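Local coordinates for protein arylesterase (Sulfolobus solfataricus, PDB 5L2P) that hydrolyses a broad range of aromatic esters, p-nitrophenyl fatty acid esters and aryl dialkyl phosphates such as paraoxon, at residues K33-L38 against W86-I91; M53-E58 against F130-W135; R65-I70 against C107-V112. One frame throughout, in Å; residues are numbered along the deposited sequence.

Interaction 1. Residues K33-L38 against W86-I91; sequences KVNELL and WILGSI
Gly89 N donates to the side-chain carbonyl Asn35 OD1 at 2.8 Å. The bond is bent, with 137° at the hydrogen, and the donor is tilted 21° from the carbonyl plane. Asn35 sits on helix 27-39, and the end of its side chain reaches farther toward the 86-91 loop than its first bond suggests. With CG beside the backbone N (chi1 -75°), the amide end comes nearer the loop than CB points. This bond ties Asn35 to the loop backbone at the point of nearest approach, with Asn35 CA and Gly89 CA 5.6 Å apart. Gly89 has a positive phi, a conformation that glycine adopts readily.

Leu88 supplies the apolar half of the contact. Its methyl CD1 lies 3.7 Å from Val34 CG1 and 3.9 Å from Leu38 CD1. The other methyl, CD2, packs on the CB and CG1 of Val34. Each of the two helix side chains crosses Leu88 at about a right angle. Leu88 CD1 also touches Asn35 OD1, so the apolar packing adjoins the polar bond.

The 86-91 loop follows strand 77-81, closely after the His-Gly-Gly motif of the GDXG family, which by similarity forms the oxyanion hole. Arg31 NE of the same helix hydrogen-bonds to Ile87 O, so helix 27-39 holds the loop between strand 77-81 and helix 95-105 at more than one residue.

Interaction 2. Residues M53-E58 against F130-W135; sequences MKIKLE and FNAIVW
The indole of Trp135 carries Ile55 on one face, while Met53 SD approaches it obliquely. This is strand-to-helix packing in an alpha/beta hydrolase fold: helix 124-138 lies against strand 49-56, an outermost strand of the sheet within this chain. The axes of segments 53-56 and 130-135 are nearly perpendicular, with 98° between their directions, and come within 10.0 Å of each other.

Ile55 CG1 stands over the five-membered ring, 3.9 Å from its centroid and only 8° off the normal. This is a CH-pi contact. The branches of Ile55 spread over different parts of the indole. CG2 is 3.5 Å from Trp135 CD1, on the pyrrole side. CD1 lies above the CG-CD2 side of the indole, toward CE3, and also reaches the CB of Ala132. Trp135 CG is anti to the backbone N, which carries the indole out from the helix toward the strand.

Met53 makes a Met-aromatic contact with the six-membered ring. Its sulfur is 5.0 Å from that centroid and 61° off the normal.

Met53 and Ile55 pair with Ile64 and Leu62 of strand 61-68 through backbone hydrogen bonds. Ile64 also touches Trp135, so the indole packs against side chains from two adjacent strands. Ile133, pointing away from strand 49-56, meets Met79 and Phe81 of strand 77-81 farther across the same sheet.

Beyond Ile55, Leu57 extends the apolar contact toward the start of the helical segment. Its methyl CD2 rests 3.9 Å from Asn131 CB and also approaches the side-chain nitrogen ND2.

Interaction 3. Residues R65-I70 against C107-V112; sequences RIYSPI and CTVISV
Arg65 and Ser111 form an antiparallel hydrogen-bonded pair in which each residue both gives and accepts. Arg65 N donates to Ser111 O at 3.1 Å, and Ser111 N returns a bond to Arg65 O at 3.0 Å. Tyr67 and Val109 repeat the pattern. Tyr67 N to Val109 O is shorter, at 2.7 Å, and nearly straight, with 175° at the hydrogen. Val109 N bonds back to Tyr67 O at 3.1 Å. Between these pairs, Ile66 and Ile110 form the non-hydrogen-bonded pair. Their backbone polar groups hydrogen-bond to the flanking strands, Ile66 with Arg51 and Ile110 with Val78 and His80. Weaker CA-H...O contacts add to the inward carbonyls, as from Ile110 CA to Arg65 O.

The side chains divide between the two faces. Ile66 and Ile110 lie side by side and point the same way, with Ile66 CD1 3.6 Å from Ile110 CG1. Ile66 CG2 meets the methyl of Thr108. Tyr67 rises on the other face with Arg65, Val109 and Ser111; its ring edge meets the backbone Val109 O in the ring plane, and Tyr67 CE1 lies 3.8 Å from Ser111 CB. Tyr67 OH hydrogen-bonds to Asp95 OD1, and Arg65 forms salt bridges through NH1 to Asp52 and through NH2 to Glu92.

Past the strand pairing, the proline ring of Pro69 packs against the backbone of Cys107, whose carbonyl is bonded by Ser102 OG.

The backbone bonds thus join the two strands within the sheet, while the acidic partners of Arg65 and Tyr67 engage the polar ends on their face and the Ile66-Ile110 contact is apolar.

In the fold
Interactions 2 and 3 share one sheet, with centres 15 Å apart. Interaction 3 pairs two of its strands; interaction 2 packs a helix against it. They meet where Ala132 CB lies 3.8 Å from Val112 CG2. Interaction 1 joins the N-terminal region to the same core. Its Ile91 packs on interaction 3, with CG2 3.4 Å from Arg65 NE and CG1 3.5 Å from Ser111 OG. Interactions 1 and 2 do not touch; their nearest atoms are about 7 Å apart. Interaction 1 lies nearest the inferred catalytic triad: the Leu38 side chain is about 8 Å from that of His281, and the Leu88 side chain about 9 Å from that of Ser156.

Interaction 1. Residues K33-L38 against W86-I91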
loop_
_atom_site.group_PDB
_atom_site.type_symbol
_atom_site.label_atom_id
_atom_site.label_comp_id
_atom_site.label_asym_id
_atom_site.label_seq_id
_atom_site.Cartn_x
_atom_site.Cartn_y
_atom_site.Cartn_z
ATOM N N LYS A 33 -1.974 26.240 -24.945
ATOM C CA LYS A 33 -1.793 24.920 -25.545
ATOM C C LYS A 33 -2.368 23.797 -24.653
ATOM O O LYS A 33 -2.925 22.830 -25.170
ATOM C CB LYS A 33 -0.325 24.646 -25.819
ATOM C CG LYS A 33 -0.066 23.704 -26.993
ATOM C CD LYS A 33 1.422 23.693 -27.377
ATOM C CE LYS A 33 1.893 24.933 -28.158
ATOM N NZ LYS A 33 1.662 24.798 -29.630
ATOM N N VAL A 34 -2.230 23.926 -23.323
ATOM C CA VAL A 34 -2.807 22.981 -22.412
ATOM C C VAL A 34 -4.335 23.124 -22.378
ATOM O O VAL A 34 -5.061 22.128 -22.312
ATOM C CB VAL A 34 -2.229 23.138 -20.988
ATOM C CG1 VAL A 34 -3.003 22.255 -19.969
ATOM C CG2 VAL A 34 -0.731 22.819 -21.004
ATOM N N ASN A 35 -4.839 24.353 -22.405
ATOM C CA ASN A 35 -6.286 24.580 -22.431
ATOM C C ASN A 35 -6.957 23.904 -23.621
ATOM O O ASN A 35 -8.036 23.347 -23.465
ATOM C CB ASN A 35 -6.605 26.068 -22.407
ATOM C CG ASN A 35 -6.399 26.696 -21.029
ATOM O OD1 ASN A 35 -6.178 26.006 -20.035
ATOM N ND2 ASN A 35 -6.498 28.006 -20.960
ATOM N N GLU A 36 -6.311 23.950 -24.795
ATOM C CA GLU A 36 -6.816 23.324 -26.026
ATOM C C GLU A 36 -6.840 21.804 -25.848
ATOM O O GLU A 36 -7.777 21.138 -26.314
ATOM C CB GLU A 36 -5.932 23.656 -27.218
ATOM C CG GLU A 36 -5.779 25.142 -27.555
ATOM C CD GLU A 36 -6.867 25.724 -28.432
ATOM O OE1 GLU A 36 -7.692 24.936 -28.940
ATOM O OE2 GLU A 36 -6.881 26.971 -28.586
ATOM N N LEU A 37 -5.807 21.257 -25.195
ATOM C CA LEU A 37 -5.743 19.805 -24.848
ATOM C C LEU A 37 -6.900 19.373 -23.954
ATOM O O LEU A 37 -7.529 18.347 -24.202
ATOM C CB LEU A 37 -4.411 19.438 -24.140
ATOM C CG LEU A 37 -4.216 18.046 -23.493
ATOM C CD1 LEU A 37 -4.446 16.934 -24.503
ATOM C CD2 LEU A 37 -2.809 17.860 -22.898
ATOM N N LEU A 38 -7.166 20.155 -22.922
ATOM C CA LEU A 38 -8.185 19.807 -21.927
ATOM C C LEU A 38 -9.591 19.949 -22.524
ATOM O O LEU A 38 -10.494 19.155 -22.214
ATOM C CB LEU A 38 -8.058 20.692 -20.677
ATOM C CG LEU A 38 -6.775 20.539 -19.874
ATOM C CD1 LEU A 38 -6.703 21.646 -18.826
ATOM C CD2 LEU A 38 -6.620 19.162 -19.268
ATOM N N TRP A 86 -4.559 26.238 -10.555
ATOM C CA TRP A 86 -4.697 27.657 -10.227
ATOM C C TRP A 86 -4.097 28.620 -11.284
ATOM O O TRP A 86 -4.209 29.828 -11.095
ATOM C CB TRP A 86 -4.094 27.975 -8.855
ATOM C CG TRP A 86 -4.539 27.135 -7.729
ATOM C CD1 TRP A 86 -5.761 27.162 -7.103
ATOM C CD2 TRP A 86 -3.777 26.154 -7.050
ATOM N NE1 TRP A 86 -5.811 26.236 -6.071
ATOM C CE2 TRP A 86 -4.597 25.611 -6.006
ATOM C CE3 TRP A 86 -2.496 25.673 -7.206
ATOM C CZ2 TRP A 86 -4.149 24.611 -5.134
ATOM C CZ3 TRP A 86 -2.053 24.689 -6.344
ATOM C CH2 TRP A 86 -2.875 24.170 -5.317
ATOM N N ILE A 87 -3.503 28.089 -12.365
ATOM C CA ILE A 87 -2.799 28.907 -13.349
ATOM C C ILE A 87 -3.322 28.787 -14.783
ATOM O O ILE A 87 -2.941 29.568 -15.652
ATOM C CB ILE A 87 -1.298 28.607 -13.356
ATOM C CG1 ILE A 87 -1.012 27.138 -13.649
ATOM C CG2 ILE A 87 -0.677 29.007 -12.030
ATOM C CD1 ILE A 87 0.479 26.857 -13.881
ATOM N N LEU A 88 -4.174 27.794 -15.040
ATOM C CA LEU A 88 -4.806 27.648 -16.337
ATOM C C LEU A 88 -6.162 26.969 -16.220
ATOM O O LEU A 88 -6.649 26.750 -15.143
ATOM C CB LEU A 88 -3.892 26.907 -17.300
ATOM C CG LEU A 88 -3.408 25.498 -16.959
ATOM C CD1 LEU A 88 -4.417 24.396 -17.298
ATOM C CD2 LEU A 88 -2.126 25.308 -17.780
ATOM N N GLY A 89 -6.796 26.702 -17.361
ATOM C CA GLY A 89 -8.145 26.169 -17.416
ATOM C C GLY A 89 -9.187 27.273 -17.435
ATOM O O GLY A 89 -8.894 28.453 -17.196
ATOM N N SER A 90 -10.423 26.875 -17.692
ATOM C CA SER A 90 -11.523 27.828 -17.769
ATOM C C SER A 90 -12.858 27.084 -17.807
ATOM O O SER A 90 -12.896 25.850 -17.710
ATOM C CB SER A 90 -11.404 28.718 -19.047
ATOM O OG SER A 90 -11.575 27.941 -20.213
ATOM N N ILE A 91 -13.940 27.838 -17.984
ATOM C CA ILE A 91 -15.237 27.289 -18.307
ATOM C C ILE A 91 -15.213 26.443 -19.588
ATOM O O ILE A 91 -15.867 25.412 -19.651
ATOM C CB ILE A 91 -16.272 28.410 -18.466
ATOM C CG1 ILE A 91 -16.487 29.102 -17.122
ATOM C CG2 ILE A 91 -17.620 27.856 -18.920
ATOM C CD1 ILE A 91 -17.094 30.480 -17.239
#

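Interaction 2. Residues M53-E58 against F130-W135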
loop_
_atom_site.group_PDB
_atom_site.type_symbol
_atom_site.label_atom_id
_atom_site.label_comp_id
_atom_site.label_asym_id
_atom_site.label_seq_id
_atom_site.Cartn_x
_atom_site.Cartn_y
_atom_site.Cartn_z
ATOM N N MET A 53 -22.752 35.027 -18.871
ATOM C CA MET A 53 -22.984 36.333 -18.238
ATOM C C MET A 53 -21.860 36.676 -17.271
ATOM O O MET A 53 -20.940 35.893 -17.123
ATOM C CB MET A 53 -24.343 36.384 -17.529
ATOM C CG MET A 53 -24.510 35.533 -16.278
ATOM S SD MET A 53 -26.006 36.084 -15.374
ATOM C CE MET A 53 -27.319 35.764 -16.575
ATOM N N LYS A 54 -21.925 37.844 -16.651
ATOM C CA LYS A 54 -20.898 38.278 -15.717
ATOM C C LYS A 54 -21.493 38.768 -14.405
ATOM O O LYS A 54 -22.446 39.514 -14.403
ATOM C CB LYS A 54 -20.058 39.377 -16.331
ATOM C CG LYS A 54 -18.977 38.895 -17.278
ATOM C CD LYS A 54 -18.488 40.065 -18.164
ATOM C CE LYS A 54 -17.188 39.759 -18.904
ATOM N NZ LYS A 54 -17.216 38.538 -19.771
ATOM N N ILE A 55 -20.936 38.298 -13.295
ATOM C CA ILE A 55 -21.319 38.755 -11.968
ATOM C C ILE A 55 -20.465 39.981 -11.668
ATOM O O ILE A 55 -19.237 39.968 -11.877
ATOM C CB ILE A 55 -21.014 37.696 -10.906
ATOM C CG1 ILE A 55 -21.717 36.383 -11.225
ATOM C CG2 ILE A 55 -21.326 38.224 -9.486
ATOM C CD1 ILE A 55 -21.239 35.230 -10.363
ATOM N N LYS A 56 -21.106 41.031 -11.183
ATOM C CA LYS A 56 -20.431 42.303 -10.932
ATOM C C LYS A 56 -19.838 42.328 -9.527
ATOM O O LYS A 56 -20.576 42.424 -8.546
ATOM C CB LYS A 56 -21.414 43.448 -11.091
ATOM C CG LYS A 56 -20.735 44.795 -11.307
ATOM C CD LYS A 56 -21.741 45.931 -11.428
ATOM C CE LYS A 56 -21.279 47.033 -12.388
ATOM N NZ LYS A 56 -22.238 48.171 -12.430
ATOM N N LEU A 57 -18.512 42.202 -9.421
ATOM C CA LEU A 57 -17.813 42.377 -8.140
ATOM C C LEU A 57 -17.260 43.805 -8.099
ATOM O O LEU A 57 -17.228 44.488 -9.128
ATOM C CB LEU A 57 -16.699 41.338 -7.976
ATOM C CG LEU A 57 -17.170 39.886 -8.173
ATOM C CD1 LEU A 57 -15.988 38.926 -8.305
ATOM C CD2 LEU A 57 -18.175 39.422 -7.093
ATOM N N GLU A 58 -16.843 44.271 -6.922
ATOM C CA GLU A 58 -16.415 45.677 -6.781
ATOM C C GLU A 58 -15.137 46.015 -7.585
ATOM O O GLU A 58 -14.971 47.154 -8.027
ATOM C CB GLU A 58 -16.324 46.101 -5.297
ATOM C CG GLU A 58 -17.705 46.402 -4.683
ATOM C CD GLU A 58 -17.670 46.931 -3.240
ATOM O OE1 GLU A 58 -17.080 46.271 -2.353
ATOM O OE2 GLU A 58 -18.264 48.004 -2.979
ATOM N N PHE A 130 -16.295 31.749 -3.932
ATOM C CA PHE A 130 -17.240 31.862 -2.819
ATOM C C PHE A 130 -18.267 32.932 -3.118
ATOM O O PHE A 130 -19.457 32.715 -2.884
ATOM C CB PHE A 130 -16.517 32.134 -1.496
ATOM C CG PHE A 130 -17.435 32.389 -0.334
ATOM C CD1 PHE A 130 -18.160 31.351 0.228
ATOM C CD2 PHE A 130 -17.549 33.673 0.226
ATOM C CE1 PHE A 130 -18.979 31.571 1.334
ATOM C CE2 PHE A 130 -18.379 33.901 1.322
ATOM C CZ PHE A 130 -19.103 32.854 1.877
ATOM N N ASN A 131 -17.824 34.079 -3.636
ATOM C CA ASN A 131 -18.751 35.155 -4.086
ATOM C C ASN A 131 -19.725 34.707 -5.163
ATOM O O ASN A 131 -20.862 35.163 -5.192
ATOM C CB ASN A 131 -18.004 36.423 -4.559
ATOM C CG ASN A 131 -17.305 37.142 -3.406
ATOM O OD1 ASN A 131 -17.707 37.031 -2.235
ATOM N ND2 ASN A 131 -16.229 37.849 -3.725
ATOM N N ALA A 132 -19.288 33.819 -6.052
ATOM C CA ALA A 132 -20.201 33.227 -7.049
ATOM C C ALA A 132 -21.301 32.350 -6.379
ATOM O O ALA A 132 -22.434 32.341 -6.833
ATOM C CB ALA A 132 -19.414 32.445 -8.072
ATOM N N ILE A 133 -20.973 31.646 -5.301
ATOM C CA ILE A 133 -21.982 30.866 -4.540
ATOM C C ILE A 133 -22.978 31.793 -3.851
ATOM O O ILE A 133 -24.184 31.552 -3.892
ATOM C CB ILE A 133 -21.335 29.965 -3.459
ATOM C CG1 ILE A 133 -20.433 28.915 -4.084
ATOM C CG2 ILE A 133 -22.380 29.277 -2.557
ATOM C CD1 ILE A 133 -19.595 28.214 -3.040
ATOM N N VAL A 134 -22.460 32.845 -3.220
ATOM C CA VAL A 134 -23.310 33.850 -2.590
ATOM C C VAL A 134 -24.223 34.522 -3.622
ATOM O O VAL A 134 -25.397 34.711 -3.366
ATOM C CB VAL A 134 -22.454 34.922 -1.879
ATOM C CG1 VAL A 134 -23.288 36.100 -1.398
ATOM C CG2 VAL A 134 -21.687 34.292 -0.739
ATOM N N TRP A 135 -23.688 34.844 -4.801
ATOM C CA TRP A 135 -24.511 35.410 -5.910
ATOM C C TRP A 135 -25.627 34.472 -6.316
ATOM O O TRP A 135 -26.744 34.896 -6.470
ATOM C CB TRP A 135 -23.628 35.742 -7.122
ATOM C CG TRP A 135 -24.365 36.237 -8.281
ATOM C CD1 TRP A 135 -24.646 37.522 -8.548
ATOM C CD2 TRP A 135 -24.963 35.461 -9.334
ATOM N NE1 TRP A 135 -25.395 37.614 -9.693
ATOM C CE2 TRP A 135 -25.593 36.365 -10.203
ATOM C CE3 TRP A 135 -25.043 34.102 -9.612
ATOM C CZ2 TRP A 135 -26.288 35.964 -11.342
ATOM C CZ3 TRP A 135 -25.776 33.690 -10.732
ATOM C CH2 TRP A 135 -26.374 34.624 -11.594
#

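Interaction 3. Residues R65-I70 against C107-V112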
loop_
_atom_site.group_PDB
_atom_site.type_symbol
_atom_site.label_atom_id
_atom_site.label_comp_id
_atom_site.label_asym_id
_atom_site.label_seq_id
_atom_site.Cartn_x
_atom_site.Cartn_y
_atom_site.Cartn_z
ATOM N N ARG A 65 -21.043 30.663 -16.735
ATOM C CA ARG A 65 -21.907 30.049 -17.729
ATOM C C ARG A 65 -22.958 29.224 -16.975
ATOM O O ARG A 65 -22.630 28.401 -16.137
ATOM C CB ARG A 65 -21.109 29.165 -18.668
ATOM C CG ARG A 65 -21.925 28.697 -19.891
ATOM C CD ARG A 65 -21.157 27.760 -20.845
ATOM N NE ARG A 65 -19.915 28.293 -21.376
ATOM C CZ ARG A 65 -19.817 29.034 -22.455
ATOM N NH1 ARG A 65 -20.901 29.341 -23.145
ATOM N NH2 ARG A 65 -18.630 29.465 -22.839
ATOM N N ILE A 66 -24.226 29.462 -17.283
ATOM C CA ILE A 66 -25.334 28.723 -16.708
ATOM C C ILE A 66 -25.789 27.637 -17.680
ATOM O O ILE A 66 -26.155 27.955 -18.835
ATOM C CB ILE A 66 -26.585 29.593 -16.473
ATOM C CG1 ILE A 66 -26.250 30.993 -15.919
ATOM C CG2 ILE A 66 -27.561 28.854 -15.561
ATOM C CD1 ILE A 66 -25.252 30.991 -14.760
ATOM N N TYR A 67 -25.785 26.374 -17.199
ATOM C CA TYR A 67 -26.250 25.240 -18.004
ATOM C C TYR A 67 -27.615 24.795 -17.554
ATOM O O TYR A 67 -27.806 24.545 -16.389
ATOM C CB TYR A 67 -25.298 24.072 -17.895
ATOM C CG TYR A 67 -23.888 24.342 -18.337
ATOM C CD1 TYR A 67 -22.988 25.025 -17.527
ATOM C CD2 TYR A 67 -23.435 23.896 -19.539
ATOM C CE1 TYR A 67 -21.678 25.258 -17.950
ATOM C CE2 TYR A 67 -22.150 24.150 -19.975
ATOM C CZ TYR A 67 -21.278 24.818 -19.165
ATOM O OH TYR A 67 -19.980 25.019 -19.534
ATOM N N SER A 68 -28.556 24.681 -18.486
ATOM C CA SER A 68 -29.847 24.094 -18.200
ATOM C C SER A 68 -29.901 22.721 -18.822
ATOM O O SER A 68 -29.539 22.584 -19.974
ATOM C CB SER A 68 -30.958 24.923 -18.799
ATOM O OG SER A 68 -30.890 26.243 -18.353
ATOM N N PRO A 69 -30.351 21.699 -18.058
ATOM C CA PRO A 69 -30.318 20.328 -18.558
ATOM C C PRO A 69 -31.341 20.067 -19.651
ATOM O O PRO A 69 -32.258 20.840 -19.829
ATOM C CB PRO A 69 -30.638 19.496 -17.306
ATOM C CG PRO A 69 -31.488 20.378 -16.492
ATOM C CD PRO A 69 -30.932 21.761 -16.708
ATOM N N ILE A 70 -31.160 18.978 -20.384
ATOM C CA ILE A 70 -32.125 18.520 -21.375
ATOM C C ILE A 70 -33.474 18.300 -20.718
ATOM O O ILE A 70 -34.495 18.697 -21.253
ATOM C CB ILE A 70 -31.679 17.177 -22.032
ATOM C CG1 ILE A 70 -30.447 17.375 -22.910
ATOM C CG2 ILE A 70 -32.776 16.585 -22.894
ATOM C CD1 ILE A 70 -30.686 18.188 -24.180
ATOM N N CYS A 107 -30.430 19.044 -13.327
ATOM C CA CYS A 107 -30.540 20.305 -12.637
ATOM C C CYS A 107 -29.594 21.317 -13.224
ATOM O O CYS A 107 -28.744 21.003 -14.019
ATOM C CB CYS A 107 -30.240 20.111 -11.148
ATOM S SG CYS A 107 -28.475 20.059 -10.753
ATOM N N THR A 108 -29.738 22.548 -12.777
ATOM C CA THR A 108 -28.944 23.666 -13.259
ATOM C C THR A 108 -27.503 23.608 -12.755
ATOM O O THR A 108 -27.250 23.279 -11.599
ATOM C CB THR A 108 -29.551 24.962 -12.728
ATOM O OG1 THR A 108 -30.991 24.944 -12.909
ATOM C CG2 THR A 108 -28.872 26.190 -13.402
ATOM N N VAL A 109 -26.562 23.916 -13.627
ATOM C CA VAL A 109 -25.143 23.926 -13.284
ATOM C C VAL A 109 -24.560 25.288 -13.664
ATOM O O VAL A 109 -24.856 25.812 -14.746
ATOM C CB VAL A 109 -24.404 22.818 -14.032
ATOM C CG1 VAL A 109 -22.896 22.944 -13.852
ATOM C CG2 VAL A 109 -24.903 21.448 -13.580
ATOM N N ILE A 110 -23.765 25.863 -12.772
ATOM C CA ILE A 110 -23.117 27.149 -13.031
ATOM C C ILE A 110 -21.602 26.998 -12.915
ATOM O O ILE A 110 -21.066 26.694 -11.834
ATOM C CB ILE A 110 -23.587 28.243 -12.055
ATOM C CG1 ILE A 110 -25.085 28.467 -12.227
ATOM C CG2 ILE A 110 -22.796 29.534 -12.254
ATOM C CD1 ILE A 110 -25.671 29.484 -11.254
ATOM N N SER A 111 -20.917 27.215 -14.036
ATOM C CA SER A 111 -19.473 27.091 -14.093
ATOM C C SER A 111 -18.868 28.487 -13.897
ATOM O O SER A 111 -19.377 29.467 -14.466
ATOM C CB SER A 111 -19.086 26.522 -15.441
ATOM O OG SER A 111 -17.706 26.247 -15.517
ATOM N N VAL A 112 -17.805 28.589 -13.095
ATOM C CA VAL A 112 -17.209 29.880 -12.769
ATOM C C VAL A 112 -15.800 30.064 -13.376
ATOM O O VAL A 112 -14.947 29.160 -13.271
ATOM C CB VAL A 112 -17.120 30.068 -11.250
ATOM C CG1 VAL A 112 -16.702 31.498 -10.893
ATOM C CG2 VAL A 112 -18.451 29.718 -10.588
#